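Local coordinates for Os03g0854200 protein (PDB 3HKM) that probably serves in the exosome 3'-to-5' exoribonuclease complex and, in vitro, cleaves DNA hydrolytically and RNA phosphorolytically, at residues A[168-173]-A[194-199]; A[61-66]-A[99-104]. One frame throughout, in Å; residues are numbered along the deposited sequence.

Both contacts join neighbouring strands, but in different sheets and in opposite senses. Contact 2 pairs 61-66 with 99-104 in parallel at one edge of the mixed sheet, across a beta-alpha-beta unit, and most of its touching residues are buried. Contact 1 pairs 168-173 with 194-199 antiparallel at one margin of the four-stranded sheet, and its 194-199 side is mostly only partly exposed. Their centres lie about 21 Å apart and they do not touch, yet helix 77-91 meets side chains of both. Contact 2 keeps regular backbone pairing, with Ile62, Val64, Val104 and one threonine on one face and Ser61, Glu63, Thr101 and Ser103 on the other, whereas contact 1 loses its regular register near Ile195 and adds aliphatic contacts there.

Contact 1 of 2, residues A[168-173]-A[194-199]; sequences HLVFPN and LITSIT
His168 and Ile198 are joined by a pair of backbone hydrogen bonds: His168 N gives to Ile198 O at 2.7 Å in an almost straight bond (176°), and Ile198 N returns one to His168 O at 3.1 Å. Between that pair and Val170 comes the non-hydrogen-bonded pair Leu169 and Ser197. Further on the register slips. Val170 N still reaches Thr196 O (3.2 Å), but Val170 O accepts a hydrogen bond from Ile195 N at 3.0 Å, so two successive residues face Val170 where one would be expected.

Apolar contacts accompany this irregularity. Ile195 spans two partners: its side chain and that of Pro172 run past one another in opposing directions, Ile195 CG1 3.7 Å from Pro172 CG, while CB and CD1 of Ile195 meet the CG2 methyl of Val170. With CG1 anti to the carbonyl carbon (chi1 -59°), the branch lies where it can serve both. A branched aliphatic residue suits this place, since Ser90 and Ile91 of helix 77-91 also touch it. In the non-hydrogen-bonded pair, Leu169 CD2 presses close on Ser197 CB, at 3.5 Å; Leu169 then continues onto Cys211 and Ile212 of helix 205-229.

Of the polar groups, Ser197 OG shares a hydrogen bond with Tyr208 OH on that helix.

This is an antiparallel edge pairing, strand 197-201 closing one margin of the four-stranded sheet of the RNase PH fold.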
loop_
_atom_site.group_PDB
_atom_site.type_symbol
_atom_site.label_atom_id
_atom_site.label_comp_id
_atom_site.label_asym_id
_atom_site.label_seq_id
_atom_site.Cartn_x
_atom_site.Cartn_y
_atom_site.Cartn_z
ATOM N N HIS A 168 2.155 -8.653 -5.691
ATOM C CA HIS A 168 2.016 -7.594 -4.708
ATOM C C HIS A 168 1.844 -8.254 -3.356
ATOM O O HIS A 168 0.813 -8.861 -3.093
ATOM C CB HIS A 168 0.805 -6.719 -5.016
ATOM C CG HIS A 168 0.964 -5.877 -6.246
ATOM N ND1 HIS A 168 -0.111 -5.388 -6.957
ATOM C CD2 HIS A 168 2.073 -5.449 -6.895
ATOM C CE1 HIS A 168 0.331 -4.686 -7.989
ATOM N NE2 HIS A 168 1.651 -4.707 -7.972
ATOM N N LEU A 169 2.861 -8.164 -2.505
ATOM C CA LEU A 169 2.762 -8.757 -1.174
ATOM C C LEU A 169 2.581 -7.682 -0.115
ATOM O O LEU A 169 3.141 -6.591 -0.209
ATOM C CB LEU A 169 3.987 -9.620 -0.845
ATOM C CG LEU A 169 4.350 -10.731 -1.842
ATOM C CD1 LEU A 169 5.628 -11.445 -1.409
ATOM C CD2 LEU A 169 3.205 -11.722 -2.046
ATOM N N VAL A 170 1.768 -7.993 0.885
ATOM C CA VAL A 170 1.597 -7.102 2.011
ATOM C C VAL A 170 1.654 -7.904 3.303
ATOM O O VAL A 170 0.882 -8.834 3.530
ATOM C CB VAL A 170 0.360 -6.151 1.853
ATOM C CG1 VAL A 170 -0.535 -6.609 0.713
ATOM C CG2 VAL A 170 -0.391 -5.961 3.169
ATOM N N PHE A 171 2.644 -7.554 4.110
ATOM C CA PHE A 171 2.965 -8.299 5.306
ATOM C C PHE A 171 2.441 -7.554 6.516
ATOM O O PHE A 171 2.461 -6.325 6.546
ATOM C CB PHE A 171 4.479 -8.476 5.410
ATOM C CG PHE A 171 5.132 -8.909 4.128
ATOM C CD1 PHE A 171 5.447 -10.241 3.908
ATOM C CD2 PHE A 171 5.436 -7.988 3.144
ATOM C CE1 PHE A 171 6.053 -10.641 2.732
ATOM C CE2 PHE A 171 6.039 -8.387 1.966
ATOM C CZ PHE A 171 6.347 -9.717 1.765
ATOM N N PRO A 172 1.965 -8.306 7.521
ATOM C CA PRO A 172 1.528 -7.791 8.817
ATOM C C PRO A 172 2.751 -7.573 9.676
ATOM O O PRO A 172 3.663 -8.388 9.608
ATOM C CB PRO A 172 0.711 -8.950 9.401
ATOM C CG PRO A 172 0.678 -10.028 8.331
ATOM C CD PRO A 172 1.845 -9.769 7.450
ATOM N N ASN A 173 2.783 -6.500 10.459
ATOM C CA ASN A 173 3.935 -6.223 11.310
ATOM C C ASN A 173 3.519 -5.635 12.654
ATOM O O ASN A 173 2.808 -4.631 12.696
ATOM C CB ASN A 173 4.913 -5.284 10.598
ATOM C CG ASN A 173 6.286 -5.274 11.240
ATOM O OD1 ASN A 173 7.217 -5.924 10.758
ATOM N ND2 ASN A 173 6.419 -4.543 12.336
ATOM N N LEU A 194 0.492 -13.869 5.790
ATOM C CA LEU A 194 0.496 -12.454 5.433
ATOM C C LEU A 194 -0.920 -11.857 5.411
ATOM O O LEU A 194 -1.877 -12.512 5.831
ATOM C CB LEU A 194 1.218 -12.242 4.097
ATOM C CG LEU A 194 0.705 -12.994 2.866
ATOM C CD1 LEU A 194 -0.622 -12.428 2.419
ATOM C CD2 LEU A 194 1.707 -12.935 1.728
ATOM N N ILE A 195 -1.045 -10.616 4.933
ATOM C CA ILE A 195 -2.345 -9.952 4.824
ATOM C C ILE A 195 -3.002 -10.356 3.509
ATOM O O ILE A 195 -3.820 -11.279 3.473
ATOM C CB ILE A 195 -2.204 -8.408 4.909
ATOM C CG1 ILE A 195 -1.548 -8.001 6.234
ATOM C CG2 ILE A 195 -3.553 -7.721 4.770
ATOM C CD1 ILE A 195 -1.518 -6.514 6.482
ATOM N N THR A 196 -2.624 -9.676 2.428
ATOM C CA THR A 196 -3.094 -10.017 1.083
ATOM C C THR A 196 -1.905 -10.276 0.142
ATOM O O THR A 196 -0.803 -9.763 0.360
ATOM C CB THR A 196 -3.985 -8.891 0.463
ATOM O OG1 THR A 196 -3.218 -7.696 0.307
ATOM C CG2 THR A 196 -5.199 -8.578 1.335
ATOM N N SER A 197 -2.122 -11.086 -0.891
ATOM C CA SER A 197 -1.150 -11.207 -1.970
ATOM C C SER A 197 -1.871 -11.377 -3.295
ATOM O O SER A 197 -2.813 -12.157 -3.406
ATOM C CB SER A 197 -0.191 -12.374 -1.745
ATOM O OG SER A 197 -0.580 -13.490 -2.510
ATOM N N ILE A 198 -1.436 -10.624 -4.295
ATOM C CA ILE A 198 -2.004 -10.748 -5.631
ATOM C C ILE A 198 -0.898 -10.836 -6.671
ATOM O O ILE A 198 -0.020 -9.979 -6.727
ATOM C CB ILE A 198 -3.035 -9.626 -5.943
ATOM C CG1 ILE A 198 -3.281 -9.513 -7.445
ATOM C CG2 ILE A 198 -2.607 -8.309 -5.346
ATOM C CD1 ILE A 198 -4.566 -8.787 -7.789
ATOM N N THR A 199 -0.929 -11.903 -7.468
ATOM C CA THR A 199 0.114 -12.136 -8.456
ATOM C C THR A 199 -0.406 -11.848 -9.855
ATOM O O THR A 199 -1.599 -11.970 -10.121
ATOM C CB THR A 199 0.666 -13.570 -8.381
ATOM O OG1 THR A 199 -0.395 -14.501 -8.622
ATOM C CG2 THR A 199 1.272 -13.840 -7.005
#

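Contact 2 of 2, residues A[61-66]-A[99-104]; sequences SIEVVW and NTTTSV
Glu63 lays its CG over the CG2 methyl of Thr101, 3.8 Å away, the two side chains crossing at a slant. They sit on neighbouring parallel strands, 61-67 and 100-110, the two beta arms of a beta-alpha-beta crossover through helix 77-91; the segments diverge by just 19°. The aliphatic part of Glu63 covers the methyl, while its carboxylate reaches on to a long, weak ion pair with Arg52, which suits a residue with a greasy stem and a charged end on a partly exposed face.

Thr101 serves that face with both branches. Its CG2 lies anti to the backbone N and beneath Glu63, and with chi1 at -54° its OG1 comes within 3.9 Å of Ser61 CB and hydrogen-bonds Gly50 O. Replacing it with an alanine would probably leave Gly50 O without its hydroxyl partner and open a gap beneath the stem of Glu63.

The other face carries Ile62, Val64, Thr102 and Val104; its valines meet the helices. Val64 and Val104 run alongside each other in the same sense, with Val64 CG2 4.1 Å from Val104 CB. Beta-branched residues suit extended strands, and here Val104 also meets Leu88 and Cys123, from helices 77-91 and 115-130. Thr102 gives this apolar face a polar member, its OG1 making a weak hydrogen bond to Gly46 O.

Toward 99-104 it is Ser61, Glu63 and Val65 whose backbone groups make the hydrogen bonds. Thr102 N gives to Ser61 O at 2.8 Å, and Val104 N to Glu63 O at 2.7 Å. Ile62 O turns instead to the Gln89 amide. Val104 O accepts the hydrogen bond of Val65 N at 3.0 Å and also has a weaker CA-H...O contact, Val64 CA lying 3.2 Å away.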
loop_
_atom_site.group_PDB
_atom_site.type_symbol
_atom_site.label_atom_id
_atom_site.label_comp_id
_atom_site.label_asym_id
_atom_site.label_seq_id
_atom_site.Cartn_x
_atom_site.Cartn_y
_atom_site.Cartn_z
ATOM N N SER A 61 -16.682 1.583 9.911
ATOM C CA SER A 61 -16.578 1.545 8.454
ATOM C C SER A 61 -15.292 2.199 7.980
ATOM O O SER A 61 -14.903 3.258 8.477
ATOM C CB SER A 61 -17.766 2.263 7.806
ATOM O OG SER A 61 -18.994 1.706 8.240
ATOM N N ILE A 62 -14.638 1.556 7.018
ATOM C CA ILE A 62 -13.494 2.138 6.333
ATOM C C ILE A 62 -13.855 2.202 4.855
ATOM O O ILE A 62 -14.267 1.200 4.277
ATOM C CB ILE A 62 -12.189 1.319 6.555
ATOM C CG1 ILE A 62 -11.568 1.642 7.921
ATOM C CG2 ILE A 62 -11.162 1.643 5.483
ATOM C CD1 ILE A 62 -12.277 1.026 9.105
ATOM N N GLU A 63 -13.740 3.388 4.259
ATOM C CA GLU A 63 -14.078 3.583 2.854
ATOM C C GLU A 63 -12.907 4.211 2.102
ATOM O O GLU A 63 -12.131 4.957 2.692
ATOM C CB GLU A 63 -15.332 4.455 2.733
ATOM C CG GLU A 63 -16.472 3.961 3.610
ATOM C CD GLU A 63 -17.828 4.494 3.185
ATOM O OE1 GLU A 63 -17.869 5.579 2.568
ATOM O OE2 GLU A 63 -18.849 3.829 3.485
ATOM N N VAL A 64 -12.784 3.918 0.806
ATOM C CA VAL A 64 -11.629 4.372 0.037
ATOM C C VAL A 64 -11.970 4.808 -1.395
ATOM O O VAL A 64 -12.714 4.139 -2.109
ATOM C CB VAL A 64 -10.531 3.280 -0.019
ATOM C CG1 VAL A 64 -9.210 3.873 -0.490
ATOM C CG2 VAL A 64 -10.369 2.615 1.344
ATOM N N VAL A 65 -11.430 5.949 -1.802
ATOM C CA VAL A 65 -11.551 6.391 -3.177
ATOM C C VAL A 65 -10.165 6.607 -3.759
ATOM O O VAL A 65 -9.351 7.356 -3.215
ATOM C CB VAL A 65 -12.463 7.649 -3.334
ATOM C CG1 VAL A 65 -12.737 8.305 -1.996
ATOM C CG2 VAL A 65 -11.888 8.640 -4.344
ATOM N N TRP A 66 -9.903 5.906 -4.860
ATOM C CA TRP A 66 -8.628 5.940 -5.548
ATOM C C TRP A 66 -8.737 6.965 -6.663
ATOM O O TRP A 66 -9.618 6.871 -7.508
ATOM C CB TRP A 66 -8.336 4.559 -6.135
ATOM C CG TRP A 66 -6.901 4.119 -6.051
ATOM C CD1 TRP A 66 -6.317 3.386 -5.049
ATOM C CD2 TRP A 66 -5.874 4.365 -7.012
ATOM N NE1 TRP A 66 -4.991 3.172 -5.328
ATOM C CE2 TRP A 66 -4.694 3.760 -6.528
ATOM C CE3 TRP A 66 -5.837 5.041 -8.233
ATOM C CZ2 TRP A 66 -3.492 3.811 -7.222
ATOM C CZ3 TRP A 66 -4.647 5.091 -8.918
ATOM C CH2 TRP A 66 -3.488 4.479 -8.414
ATOM N N ASN A 99 -20.361 2.429 14.632
ATOM C CA ASN A 99 -21.155 3.515 14.054
ATOM C C ASN A 99 -20.291 4.711 13.703
ATOM O O ASN A 99 -20.553 5.833 14.129
ATOM C CB ASN A 99 -22.294 3.933 14.983
ATOM C CG ASN A 99 -23.292 4.859 14.309
ATOM O OD1 ASN A 99 -23.937 5.667 14.970
ATOM N ND2 ASN A 99 -23.425 4.746 12.994
ATOM N N THR A 100 -19.259 4.451 12.910
ATOM C CA THR A 100 -18.281 5.465 12.560
ATOM C C THR A 100 -17.743 5.196 11.149
ATOM O O THR A 100 -17.644 4.053 10.728
ATOM C CB THR A 100 -17.140 5.462 13.602
ATOM O OG1 THR A 100 -16.882 6.796 14.048
ATOM C CG2 THR A 100 -15.881 4.813 13.061
ATOM N N THR A 101 -17.413 6.245 10.411
ATOM C CA THR A 101 -16.844 6.059 9.084
ATOM C C THR A 101 -15.516 6.790 8.948
ATOM O O THR A 101 -15.423 7.991 9.207
ATOM C CB THR A 101 -17.799 6.532 7.964
ATOM O OG1 THR A 101 -19.072 5.891 8.105
ATOM C CG2 THR A 101 -17.223 6.204 6.596
ATOM N N THR A 102 -14.493 6.048 8.541
ATOM C CA THR A 102 -13.201 6.622 8.215
ATOM C C THR A 102 -12.993 6.569 6.701
ATOM O O THR A 102 -12.960 5.496 6.108
ATOM C CB THR A 102 -12.079 5.877 8.958
ATOM O OG1 THR A 102 -12.303 5.982 10.371
ATOM C CG2 THR A 102 -10.718 6.453 8.619
ATOM N N SER A 103 -12.871 7.734 6.075
ATOM C CA SER A 103 -12.712 7.797 4.630
ATOM C C SER A 103 -11.265 8.044 4.244
ATOM O O SER A 103 -10.652 9.019 4.674
ATOM C CB SER A 103 -13.596 8.889 4.024
ATOM O OG SER A 103 -14.939 8.753 4.453
ATOM N N VAL A 104 -10.737 7.157 3.416
ATOM C CA VAL A 104 -9.385 7.275 2.906
ATOM C C VAL A 104 -9.414 7.753 1.455
ATOM O O VAL A 104 -10.111 7.181 0.613
ATOM C CB VAL A 104 -8.661 5.915 2.982
ATOM C CG1 VAL A 104 -7.220 6.041 2.512
ATOM C CG2 VAL A 104 -8.728 5.361 4.394
#